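SAM-dependent O-methyltransferase (Leptospira interrogans, PDB 2HNK) binds S-adenosyl-L-homocysteine, the spent form of the methyl donor, and probably transfers methyl groups from S-adenosylmethionine to hydroxyl groups of its substrates. Local coordinates at residues A155-Y160 against V199-F204; G119-T124 against P161-L166; I178-L183 against D223-V228; I67-G72 against I88-V93. One frame throughout, in Å; residues are numbered along the deposited sequence.

Contact 1 (A155-Y160 against V199-F204); sequences ADKENY and VGIRKF. With SAH (S-adenosyl-L-homocysteine), chain O.
E158 and G200 bring the two backbones together, their CA atoms 4.0 Å apart, where the 3-10 turn 157-159 lies against helix 196-210. The carbonyl oxygen of K157 sits 3.6 Å from G200 CA, a close approach to a helical position that carries no side chain. K157 and I201 run side by side in the same direction, and I201 CD1 reaches K157 CB at 3.6 Å. Next to them Y160, which also touches I201 CG1, turns the edge of its ring to the face of F204: a T-shaped stack with planes at 72°, in which Y160 CD2 stands 4.0 Å above the F204 ring plane, offset toward the rim. F204 swings its ring there with CG anti to the backbone N (chi1 173°). Within the modified Rossmann fold of this methyltransferase, the loop after strand 148-153 meets the cofactor product on its far side, with D156 OD1 3.0 Å from N6 of the adenine. K157, bent at chi2 (-58°), curls back over its own turn and donates from NZ to A155 O at 2.9 Å and to Y160 OH; D154 and N181 also hold this ammonium group. Y160 OH is bonded in addition to D180 O.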
# COMPACT_ATOMS: atom_id res chain seq x y z
N ALA C 155 -15.19 0.17 -11.67
CA ALA C 155 -16.33 0.33 -12.57
C ALA C 155 -17.41 -0.72 -12.29
O ALA C 155 -17.62 -1.11 -11.14
CB ALA C 155 -15.87 0.27 -14.02
N ASP C 156 -18.11 -1.17 -13.33
CA ASP C 156 -19.16 -2.17 -13.17
C ASP C 156 -18.55 -3.53 -12.82
O ASP C 156 -17.70 -4.05 -13.54
CB ASP C 156 -20.06 -2.23 -14.41
CG ASP C 156 -19.30 -2.51 -15.69
OD1 ASP C 156 -18.30 -1.80 -15.95
OD2 ASP C 156 -19.71 -3.43 -16.43
N LYS C 157 -18.99 -4.08 -11.69
CA LYS C 157 -18.33 -5.20 -11.03
C LYS C 157 -18.42 -6.50 -11.82
O LYS C 157 -17.48 -7.30 -11.82
CB LYS C 157 -18.89 -5.40 -9.62
CG LYS C 157 -19.06 -4.13 -8.79
CD LYS C 157 -17.74 -3.37 -8.61
CE LYS C 157 -17.95 -2.00 -7.99
NZ LYS C 157 -16.84 -1.08 -8.31
N GLU C 158 -19.55 -6.70 -12.49
CA GLU C 158 -19.78 -7.93 -13.25
C GLU C 158 -18.79 -8.07 -14.40
O GLU C 158 -18.51 -9.18 -14.86
CB GLU C 158 -21.22 -7.98 -13.78
CG GLU C 158 -21.50 -6.97 -14.86
CD GLU C 158 -22.96 -6.87 -15.19
OE1 GLU C 158 -23.80 -7.24 -14.33
OE2 GLU C 158 -23.27 -6.40 -16.31
N ASN C 159 -18.24 -6.93 -14.84
CA ASN C 159 -17.24 -6.90 -15.90
C ASN C 159 -15.77 -6.92 -15.47
O ASN C 159 -14.89 -6.82 -16.32
CB ASN C 159 -17.50 -5.73 -16.85
CG ASN C 159 -18.33 -6.14 -18.06
OD1 ASN C 159 -18.29 -7.29 -18.50
ND2 ASN C 159 -19.09 -5.20 -18.61
N TYR C 160 -15.51 -7.04 -14.16
CA TYR C 160 -14.14 -7.07 -13.63
C TYR C 160 -13.26 -8.13 -14.31
O TYR C 160 -12.13 -7.81 -14.72
CB TYR C 160 -14.13 -7.28 -12.11
CG TYR C 160 -14.14 -6.04 -11.24
CD1 TYR C 160 -14.81 -4.87 -11.63
CD2 TYR C 160 -13.51 -6.04 -9.98
CE1 TYR C 160 -14.82 -3.73 -10.81
CE2 TYR C 160 -13.52 -4.92 -9.15
CZ TYR C 160 -14.18 -3.77 -9.56
OH TYR C 160 -14.20 -2.67 -8.74
N VAL C 199 -20.50 -12.31 -8.60
CA VAL C 199 -19.85 -13.33 -9.43
C VAL C 199 -18.62 -12.74 -10.14
O VAL C 199 -17.54 -13.31 -10.09
CB VAL C 199 -20.86 -14.02 -10.41
CG1 VAL C 199 -20.14 -14.96 -11.40
CG2 VAL C 199 -21.93 -14.81 -9.63
N GLY C 200 -18.79 -11.58 -10.78
CA GLY C 200 -17.68 -10.89 -11.46
C GLY C 200 -16.47 -10.67 -10.57
O GLY C 200 -15.35 -11.02 -10.93
N ILE C 201 -16.70 -10.13 -9.37
CA ILE C 201 -15.63 -9.92 -8.38
C ILE C 201 -14.94 -11.22 -7.92
O ILE C 201 -13.71 -11.28 -7.90
CB ILE C 201 -16.14 -9.07 -7.18
CG1 ILE C 201 -16.57 -7.69 -7.68
CG2 ILE C 201 -15.07 -8.96 -6.08
CD1 ILE C 201 -17.37 -6.88 -6.69
N ARG C 202 -15.72 -12.25 -7.59
CA ARG C 202 -15.16 -13.57 -7.24
C ARG C 202 -14.26 -14.13 -8.33
O ARG C 202 -13.15 -14.60 -8.05
CB ARG C 202 -16.26 -14.60 -6.97
CG ARG C 202 -16.86 -14.56 -5.59
CD ARG C 202 -17.52 -15.90 -5.24
NE ARG C 202 -18.51 -15.73 -4.17
CZ ARG C 202 -19.82 -15.63 -4.37
NH1 ARG C 202 -20.34 -15.70 -5.59
NH2 ARG C 202 -20.63 -15.46 -3.34
N LYS C 203 -14.75 -14.09 -9.57
CA LYS C 203 -14.00 -14.53 -10.75
C LYS C 203 -12.73 -13.72 -10.94
O LYS C 203 -11.68 -14.27 -11.26
CB LYS C 203 -14.86 -14.39 -12.01
CG LYS C 203 -15.90 -15.47 -12.19
CD LYS C 203 -16.53 -15.33 -13.57
CE LYS C 203 -16.64 -16.67 -14.27
NZ LYS C 203 -16.41 -16.51 -15.74
N PHE C 204 -12.84 -12.41 -10.76
CA PHE C 204 -11.68 -11.52 -10.80
C PHE C 204 -10.65 -11.91 -9.74
O PHE C 204 -9.48 -12.11 -10.07
CB PHE C 204 -12.11 -10.06 -10.64
CG PHE C 204 -10.97 -9.09 -10.52
CD1 PHE C 204 -10.37 -8.54 -11.65
CD2 PHE C 204 -10.49 -8.72 -9.26
CE1 PHE C 204 -9.32 -7.65 -11.55
CE2 PHE C 204 -9.42 -7.82 -9.14
CZ PHE C 204 -8.84 -7.28 -10.29
N SAH O . -13.92 6.08 -8.40
CA SAH O . -15.21 6.70 -7.97
CB SAH O . -16.27 5.61 -7.75
CG SAH O . -16.65 4.85 -9.02
SD SAH O . -18.39 4.36 -8.95
C SAH O . -15.08 7.61 -6.73
O SAH O . -16.04 8.28 -6.33
OXT SAH O . -14.03 7.70 -6.11
C5' SAH O . -18.39 3.56 -10.57
C4' SAH O . -18.52 4.49 -11.77
O4' SAH O . -18.25 3.76 -12.94
C3' SAH O . -19.92 5.07 -11.92
O3' SAH O . -19.81 6.47 -12.02
C2' SAH O . -20.46 4.52 -13.22
O2' SAH O . -21.12 5.53 -13.96
C1' SAH O . -19.20 4.05 -13.94
N9 SAH O . -19.42 2.89 -14.84
C8 SAH O . -20.36 1.89 -14.75
N7 SAH O . -20.20 1.05 -15.80
C5 SAH O . -19.16 1.49 -16.56
C6 SAH O . -18.57 1.02 -17.73
N6 SAH O . -19.01 -0.08 -18.33
N1 SAH O . -17.51 1.71 -18.29
C2 SAH O . -17.03 2.86 -17.68
N3 SAH O . -17.62 3.32 -16.52
C4 SAH O . -18.67 2.65 -15.97

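Contact 2 (G119-T124 against P161-L166); sequences GSALET and PNYYPL. With SAH (S-adenosyl-L-homocysteine), chain O.
The ring of Y163 is met by L122 N at its edge, in plane, while L122 CD2 and A121 CB approach it obliquely. Here the first turn of helix 121-130 packs beside helix 160-170 in the Rossmann-like methyltransferase fold, at the adenine end of the cofactor pocket. L122 and Y163 cross at about a right angle. With CG of L122 anti to the carbonyl carbon (chi1 -69°), its CD2 lies 3.6 Å from Y163 CE1 and also reaches L166 CD1 at 3.9 Å and N162 CB at 4.0 Å, so one methyl group touches three residues of the facing helix. A121 CB packs on Y163 CE1 at 3.7 Å and also touches the adenine, while A121 N donates to N1 of S-adenosyl-L-homocysteine at 3.1 Å. S120 caps the helix: its OG accepts from E123 N in a nearly straight bond (169°). The hydroxyl of Y163 has its strongest partner in D156 OD1, outside these two helices. A single water ties the polar ends together, bonded to S120 OG and accepting from both L122 N and the adenine N6, while it donates to Y163 OH at 3.1 Å.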
# COMPACT_ATOMS: atom_id res chain seq x y z
N GLY C 119 -18.01 6.96 -22.38
CA GLY C 119 -18.37 5.80 -23.16
C GLY C 119 -18.06 4.54 -22.37
O GLY C 119 -17.63 4.63 -21.22
N SER C 120 -18.27 3.39 -23.01
CA SER C 120 -17.96 2.08 -22.45
C SER C 120 -16.45 1.89 -22.26
O SER C 120 -15.68 2.11 -23.20
CB SER C 120 -18.54 0.99 -23.36
OG SER C 120 -17.66 -0.12 -23.50
N ALA C 121 -16.05 1.47 -21.06
CA ALA C 121 -14.62 1.32 -20.75
C ALA C 121 -13.97 0.15 -21.47
O ALA C 121 -12.80 0.24 -21.86
CB ALA C 121 -14.40 1.23 -19.26
N LEU C 122 -14.71 -0.94 -21.66
CA LEU C 122 -14.20 -2.04 -22.50
C LEU C 122 -13.74 -1.52 -23.87
O LEU C 122 -12.65 -1.85 -24.33
CB LEU C 122 -15.24 -3.16 -22.66
CG LEU C 122 -15.57 -4.00 -21.41
CD1 LEU C 122 -16.74 -4.94 -21.69
CD2 LEU C 122 -14.37 -4.80 -20.92
N GLU C 123 -14.57 -0.68 -24.49
CA GLU C 123 -14.25 -0.04 -25.76
C GLU C 123 -13.09 0.94 -25.66
O GLU C 123 -12.19 0.92 -26.51
CB GLU C 123 -15.45 0.75 -26.26
CG GLU C 123 -16.41 -0.01 -27.11
CD GLU C 123 -17.35 0.93 -27.81
OE1 GLU C 123 -18.57 0.88 -27.53
OE2 GLU C 123 -16.84 1.76 -28.62
N THR C 124 -13.13 1.81 -24.65
CA THR C 124 -12.11 2.82 -24.47
C THR C 124 -10.74 2.16 -24.34
O THR C 124 -9.75 2.62 -24.92
CB THR C 124 -12.42 3.70 -23.25
OG1 THR C 124 -13.66 4.39 -23.48
CG2 THR C 124 -11.31 4.73 -23.03
N PRO C 161 -13.75 -9.40 -14.43
CA PRO C 161 -12.92 -10.38 -15.15
C PRO C 161 -12.66 -10.05 -16.63
O PRO C 161 -11.70 -10.56 -17.20
CB PRO C 161 -13.71 -11.70 -15.01
CG PRO C 161 -15.09 -11.30 -14.65
CD PRO C 161 -15.00 -9.99 -13.93
N ASN C 162 -13.47 -9.19 -17.24
CA ASN C 162 -13.21 -8.75 -18.61
C ASN C 162 -12.25 -7.57 -18.72
O ASN C 162 -11.53 -7.44 -19.72
CB ASN C 162 -14.52 -8.45 -19.34
CG ASN C 162 -15.46 -9.65 -19.36
OD1 ASN C 162 -15.03 -10.77 -19.64
ND2 ASN C 162 -16.72 -9.42 -19.04
N TYR C 163 -12.23 -6.71 -17.70
CA TYR C 163 -11.28 -5.61 -17.66
C TYR C 163 -9.85 -6.13 -17.47
O TYR C 163 -8.90 -5.61 -18.07
CB TYR C 163 -11.65 -4.59 -16.57
CG TYR C 163 -12.93 -3.84 -16.87
CD1 TYR C 163 -13.05 -3.07 -18.03
CD2 TYR C 163 -14.02 -3.89 -15.99
CE1 TYR C 163 -14.22 -2.37 -18.31
CE2 TYR C 163 -15.20 -3.19 -16.27
CZ TYR C 163 -15.29 -2.44 -17.44
OH TYR C 163 -16.44 -1.74 -17.76
N TYR C 164 -9.73 -7.18 -16.66
CA TYR C 164 -8.44 -7.73 -16.25
C TYR C 164 -7.41 -7.95 -17.39
O TYR C 164 -6.32 -7.37 -17.35
CB TYR C 164 -8.63 -8.98 -15.39
CG TYR C 164 -7.34 -9.52 -14.82
CD1 TYR C 164 -6.62 -8.81 -13.86
CD2 TYR C 164 -6.84 -10.76 -15.25
CE1 TYR C 164 -5.42 -9.31 -13.35
CE2 TYR C 164 -5.65 -11.27 -14.73
CZ TYR C 164 -4.95 -10.54 -13.79
OH TYR C 164 -3.77 -11.04 -13.27
N PRO C 165 -7.75 -8.78 -18.41
CA PRO C 165 -6.76 -8.97 -19.50
C PRO C 165 -6.37 -7.69 -20.23
O PRO C 165 -5.21 -7.55 -20.61
CB PRO C 165 -7.46 -9.96 -20.45
CG PRO C 165 -8.93 -9.90 -20.07
CD PRO C 165 -8.96 -9.60 -18.61
N LEU C 166 -7.30 -6.75 -20.39
CA LEU C 166 -7.03 -5.45 -21.01
C LEU C 166 -6.11 -4.55 -20.17
O LEU C 166 -5.24 -3.84 -20.72
CB LEU C 166 -8.35 -4.71 -21.31
CG LEU C 166 -9.50 -5.38 -22.09
CD1 LEU C 166 -10.71 -4.44 -22.16
CD2 LEU C 166 -9.09 -5.80 -23.51
N SAH O . -13.92 6.08 -8.40
CA SAH O . -15.21 6.70 -7.97
CB SAH O . -16.27 5.61 -7.75
CG SAH O . -16.65 4.85 -9.02
SD SAH O . -18.39 4.36 -8.95
C SAH O . -15.08 7.61 -6.73
O SAH O . -16.04 8.28 -6.33
OXT SAH O . -14.03 7.70 -6.11
C5' SAH O . -18.39 3.56 -10.57
C4' SAH O . -18.52 4.49 -11.77
O4' SAH O . -18.25 3.76 -12.94
C3' SAH O . -19.92 5.07 -11.92
O3' SAH O . -19.81 6.47 -12.02
C2' SAH O . -20.46 4.52 -13.22
O2' SAH O . -21.12 5.53 -13.96
C1' SAH O . -19.20 4.05 -13.94
N9 SAH O . -19.42 2.89 -14.84
C8 SAH O . -20.36 1.89 -14.75
N7 SAH O . -20.20 1.05 -15.80
C5 SAH O . -19.16 1.49 -16.56
C6 SAH O . -18.57 1.02 -17.73
N6 SAH O . -19.01 -0.08 -18.33
N1 SAH O . -17.51 1.71 -18.29
C2 SAH O . -17.03 2.86 -17.68
N3 SAH O . -17.62 3.32 -16.52
C4 SAH O . -18.67 2.65 -15.97
O HOH W 1 -17.72 -1.50 -20.58

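Contact 3 (I178-L183 against D223-V228); sequences IADNVL and DGVSLV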
# COMPACT_ATOMS: atom_id res chain seq x y z
N ILE C 178 -4.73 -1.34 -9.05
CA ILE C 178 -5.41 -1.17 -7.78
C ILE C 178 -6.89 -1.46 -8.01
O ILE C 178 -7.55 -0.74 -8.74
CB ILE C 178 -5.19 0.25 -7.18
CG1 ILE C 178 -3.68 0.59 -7.12
CG2 ILE C 178 -5.84 0.36 -5.82
CD1 ILE C 178 -3.36 1.96 -6.54
N ALA C 179 -7.39 -2.52 -7.41
CA ALA C 179 -8.77 -2.93 -7.63
C ALA C 179 -9.65 -2.67 -6.41
O ALA C 179 -9.35 -3.13 -5.30
CB ALA C 179 -8.84 -4.40 -8.06
N ASP C 180 -10.72 -1.93 -6.63
CA ASP C 180 -11.67 -1.56 -5.58
C ASP C 180 -12.81 -2.58 -5.41
O ASP C 180 -13.15 -3.30 -6.35
CB ASP C 180 -12.24 -0.17 -5.87
CG ASP C 180 -12.71 0.55 -4.61
OD1 ASP C 180 -11.97 0.50 -3.60
OD2 ASP C 180 -13.82 1.15 -4.63
N ASN C 181 -13.39 -2.63 -4.20
CA ASN C 181 -14.60 -3.43 -3.91
C ASN C 181 -14.43 -4.95 -3.98
O ASN C 181 -15.40 -5.68 -4.16
CB ASN C 181 -15.78 -3.02 -4.82
CG ASN C 181 -16.26 -1.60 -4.57
OD1 ASN C 181 -16.05 -0.71 -5.40
ND2 ASN C 181 -16.90 -1.39 -3.44
N VAL C 182 -13.20 -5.41 -3.80
CA VAL C 182 -12.87 -6.83 -3.97
C VAL C 182 -13.48 -7.75 -2.91
O VAL C 182 -13.48 -8.97 -3.06
CB VAL C 182 -11.33 -7.08 -4.12
CG1 VAL C 182 -10.80 -6.49 -5.45
CG2 VAL C 182 -10.54 -6.54 -2.93
N LEU C 183 -14.02 -7.16 -1.84
CA LEU C 183 -14.70 -7.94 -0.81
C LEU C 183 -16.23 -7.84 -0.90
O LEU C 183 -16.94 -8.65 -0.31
CB LEU C 183 -14.18 -7.58 0.59
CG LEU C 183 -12.72 -7.97 0.85
CD1 LEU C 183 -12.26 -7.51 2.21
CD2 LEU C 183 -12.49 -9.48 0.68
N ASP C 223 -13.82 -1.40 1.24
CA ASP C 223 -14.56 -2.60 0.87
C ASP C 223 -13.64 -3.67 0.25
O ASP C 223 -14.07 -4.46 -0.60
CB ASP C 223 -15.69 -2.22 -0.10
CG ASP C 223 -16.69 -3.35 -0.32
OD1 ASP C 223 -17.01 -4.09 0.64
OD2 ASP C 223 -17.15 -3.49 -1.46
N GLY C 224 -12.38 -3.67 0.68
CA GLY C 224 -11.34 -4.52 0.11
C GLY C 224 -10.65 -3.79 -1.03
O GLY C 224 -11.31 -3.25 -1.92
N VAL C 225 -9.33 -3.74 -0.98
CA VAL C 225 -8.54 -3.16 -2.07
C VAL C 225 -7.39 -4.10 -2.41
O VAL C 225 -6.54 -4.39 -1.56
CB VAL C 225 -7.99 -1.75 -1.72
CG1 VAL C 225 -7.22 -1.18 -2.89
CG2 VAL C 225 -9.13 -0.78 -1.34
N SER C 226 -7.38 -4.60 -3.65
CA SER C 226 -6.32 -5.48 -4.11
C SER C 226 -5.23 -4.71 -4.79
O SER C 226 -5.49 -3.90 -5.68
CB SER C 226 -6.85 -6.55 -5.06
OG SER C 226 -7.42 -7.62 -4.32
N LEU C 227 -4.01 -4.97 -4.35
CA LEU C 227 -2.83 -4.43 -5.00
C LEU C 227 -2.29 -5.54 -5.87
O LEU C 227 -1.82 -6.57 -5.37
CB LEU C 227 -1.80 -3.99 -3.95
CG LEU C 227 -2.31 -2.93 -2.96
CD1 LEU C 227 -1.23 -2.55 -1.96
CD2 LEU C 227 -2.85 -1.69 -3.70
N VAL C 228 -2.39 -5.35 -7.18
CA VAL C 228 -2.01 -6.37 -8.16
C VAL C 228 -0.86 -5.86 -9.03
O VAL C 228 -1.05 -5.03 -9.93
CB VAL C 228 -3.21 -6.79 -9.06
CG1 VAL C 228 -2.84 -7.94 -9.97
CG2 VAL C 228 -4.42 -7.17 -8.22
O HOH W 2 -12.84 -1.01 -1.56
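N181 and D223 meet beside the antiparallel pairing of 178-183 with 223-228, the pairing that gives the class I methyltransferase sheet its reversed strand. From N181, CB lies 3.7 Å from D223 OD2; CG stands as far from the same oxygen; and at the tip ND2 donates to D223 OD2 at 2.9 Å. That bond is nearly straight (173°) and lies in the amide plane, but it uses the anti lone pair of the carboxylate, whose plane is turned 65° from the amide. The other tip atom, OD1, takes a hydrogen bond from K157 NZ, so both ends of the amide are held. D223 is fixed too, its OD1 accepting from D185 N.

The strands run at 160° to each other. A179 and S226 form a hydrogen-bonded pair, with A179 N giving to S226 O at 2.9 Å and S226 N giving back to A179 O. I178 pairs with L227 without such bonds, and its CG2 packs on V225 CG1 at 3.6 Å; L52 and L55 of helix 46-59 cover this face. Further along, L183 N donates to D223 O. V182 CG2 comes to 3.3 Å from G224 C, and L183 CD1 packs on G224 CA, both close against a residue with no side chain. I6 of the second subunit packs against L183 and D223. Between D180 and the start of the returning segment sits one water: it accepts from D223 N and donates to both D180 OD1 and G224 O, each at 2.7 Å.

Contact 4 (I67-G72 against I88-V93); sequences IGTFTG and ILCCDV. With SAH (S-adenosyl-L-homocysteine), chain O.
D92 points its carboxylate into the loop that follows strand 63-67, and that loop bends round one of its oxygens. With CG anti to the backbone N (chi1 -154°), OD2 is carried to the amides of T69 and F70, each 2.7 Å away. The two N-H groups come from different directions: T69 N is accepted by the anti lone pair of OD2, whereas F70 N descends from above the carboxylate plane, 44° out of it. With S94 N bonded to OD1, this double grip should hold the carboxylate's rotation, and it faces the ribose, where OD1 accepts from O2' and OD2 from O3' of S-adenosyl-L-homocysteine.

T69 directs its side chain toward strand 87-92, its OG1 3.2 Å from C90 CB, though the hydroxyl is hydrogen-bonded to E66. F70 turns the other way: T71 CG2 lies over the centre of one ring face, W97 stacks edge-to-face with the ring, and F70 CB approaches O3' of the ligand at 3.3 Å. Behind them I67 and C91 form a parallel bridge, with G68 N donating to C91 O at 2.8 Å. G68, without a side chain, lies against the ribose, and its carbonyl accepts from the ligand amino group at 3.0 Å. A glycine-bearing loop after the first strand and an acidic residue ending the second, gripping both ribose hydroxyls, are the classic cofactor site of Rossmann-like methyltransferases.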
# COMPACT_ATOMS: atom_id res chain seq x y z
N ILE C 67 -10.69 3.37 -14.26
CA ILE C 67 -11.87 2.77 -14.86
C ILE C 67 -13.03 2.90 -13.88
O ILE C 67 -13.17 2.10 -12.93
CB ILE C 67 -11.66 1.26 -15.22
CG1 ILE C 67 -10.38 1.05 -16.05
CG2 ILE C 67 -12.87 0.71 -15.97
CD1 ILE C 67 -9.82 -0.35 -15.92
N GLY C 68 -13.86 3.92 -14.09
CA GLY C 68 -14.96 4.22 -13.18
C GLY C 68 -14.62 5.41 -12.31
O GLY C 68 -13.87 5.30 -11.33
N THR C 69 -15.21 6.55 -12.67
CA THR C 69 -14.85 7.84 -12.09
C THR C 69 -15.91 8.45 -11.18
O THR C 69 -15.56 9.08 -10.17
CB THR C 69 -14.43 8.82 -13.21
OG1 THR C 69 -13.21 8.35 -13.77
CG2 THR C 69 -14.23 10.25 -12.69
N PHE C 70 -17.18 8.30 -11.55
CA PHE C 70 -18.30 8.81 -10.74
C PHE C 70 -18.11 10.31 -10.51
O PHE C 70 -17.74 11.03 -11.45
CB PHE C 70 -18.43 8.00 -9.44
CG PHE C 70 -19.71 8.24 -8.67
CD1 PHE C 70 -20.93 8.43 -9.32
CD2 PHE C 70 -19.69 8.24 -7.28
CE1 PHE C 70 -22.10 8.65 -8.59
CE2 PHE C 70 -20.85 8.45 -6.54
CZ PHE C 70 -22.06 8.66 -7.20
N THR C 71 -18.34 10.79 -9.28
CA THR C 71 -18.24 12.23 -8.99
C THR C 71 -16.80 12.72 -8.76
O THR C 71 -16.58 13.91 -8.47
CB THR C 71 -19.15 12.65 -7.82
OG1 THR C 71 -18.90 11.82 -6.69
CG2 THR C 71 -20.63 12.55 -8.22
N GLY C 72 -15.84 11.81 -8.86
CA GLY C 72 -14.44 12.16 -9.04
C GLY C 72 -13.46 12.15 -7.87
O GLY C 72 -12.32 12.59 -8.05
N ILE C 88 -3.44 11.46 -15.77
CA ILE C 88 -4.45 10.40 -15.56
C ILE C 88 -5.57 10.44 -16.61
O ILE C 88 -6.13 11.50 -16.88
CB ILE C 88 -5.04 10.42 -14.10
CG1 ILE C 88 -6.17 9.39 -13.93
CG2 ILE C 88 -5.50 11.82 -13.70
CD1 ILE C 88 -6.68 9.22 -12.50
N LEU C 89 -5.88 9.29 -17.20
CA LEU C 89 -7.09 9.13 -18.00
C LEU C 89 -8.22 8.50 -17.18
O LEU C 89 -8.04 7.45 -16.57
CB LEU C 89 -6.81 8.28 -19.26
CG LEU C 89 -8.02 7.82 -20.10
CD1 LEU C 89 -8.75 8.99 -20.73
CD2 LEU C 89 -7.60 6.84 -21.17
N CYS C 90 -9.37 9.17 -17.19
CA CYS C 90 -10.57 8.70 -16.51
C CYS C 90 -11.61 8.19 -17.50
O CYS C 90 -11.94 8.87 -18.47
CB CYS C 90 -11.18 9.85 -15.71
SG CYS C 90 -10.17 10.38 -14.35
N CYS C 91 -12.12 6.99 -17.24
CA CYS C 91 -13.12 6.35 -18.09
C CYS C 91 -14.40 6.19 -17.30
O CYS C 91 -14.40 5.59 -16.22
CB CYS C 91 -12.66 4.96 -18.52
SG CYS C 91 -11.04 4.87 -19.26
N ASP C 92 -15.49 6.73 -17.84
CA ASP C 92 -16.79 6.64 -17.21
C ASP C 92 -17.86 6.72 -18.29
O ASP C 92 -17.64 7.33 -19.35
CB ASP C 92 -16.98 7.77 -16.20
CG ASP C 92 -17.97 7.42 -15.09
OD1 ASP C 92 -19.19 7.53 -15.31
OD2 ASP C 92 -17.52 7.06 -13.98
N VAL C 93 -19.01 6.10 -18.03
CA VAL C 93 -20.15 6.15 -18.93
C VAL C 93 -21.02 7.39 -18.73
O VAL C 93 -21.86 7.70 -19.59
CB VAL C 93 -21.05 4.90 -18.78
CG1 VAL C 93 -20.37 3.68 -19.37
CG2 VAL C 93 -21.43 4.66 -17.31
N SAH O . -13.92 6.08 -8.40
CA SAH O . -15.21 6.70 -7.97
CB SAH O . -16.27 5.61 -7.75
CG SAH O . -16.65 4.85 -9.02
SD SAH O . -18.39 4.36 -8.95
C SAH O . -15.08 7.61 -6.73
O SAH O . -16.04 8.28 -6.33
OXT SAH O . -14.03 7.70 -6.11
C5' SAH O . -18.39 3.56 -10.57
C4' SAH O . -18.52 4.49 -11.77
O4' SAH O . -18.25 3.76 -12.94
C3' SAH O . -19.92 5.07 -11.92
O3' SAH O . -19.81 6.47 -12.02
C2' SAH O . -20.46 4.52 -13.22
O2' SAH O . -21.12 5.53 -13.96
C1' SAH O . -19.20 4.05 -13.94
N9 SAH O . -19.42 2.89 -14.84
C8 SAH O . -20.36 1.89 -14.75
N7 SAH O . -20.20 1.05 -15.80
C5 SAH O . -19.16 1.49 -16.56
C6 SAH O . -18.57 1.02 -17.73
N6 SAH O . -19.01 -0.08 -18.33
N1 SAH O . -17.51 1.71 -18.29
C2 SAH O . -17.03 2.86 -17.68
N3 SAH O . -17.62 3.32 -16.52
C4 SAH O . -18.67 2.65 -15.97

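How the contacts relate
Contacts 1, 3 and 4 are largely buried, whereas contact 2 is only partly so. Contacts 3 and 4 belong to the same central sheet, about 17 Å apart between centres: the former joins antiparallel strands, the latter a parallel pair, and backbone bonding is prominent in both. Contacts 1 and 2 instead join helices and loops flanking that sheet; neither has a direct hydrogen bond across its segments, and packing of aromatic and aliphatic groups does the work. Helix 160-170 links these two, since Y160 opens it and Y163 follows a turn later. Contacts 1, 2 and 4 all touch the cofactor product, at its adenine, ribose or amino end. Contact 3 stands apart from it; its residues L183, D223 and L227 also meet the second subunit.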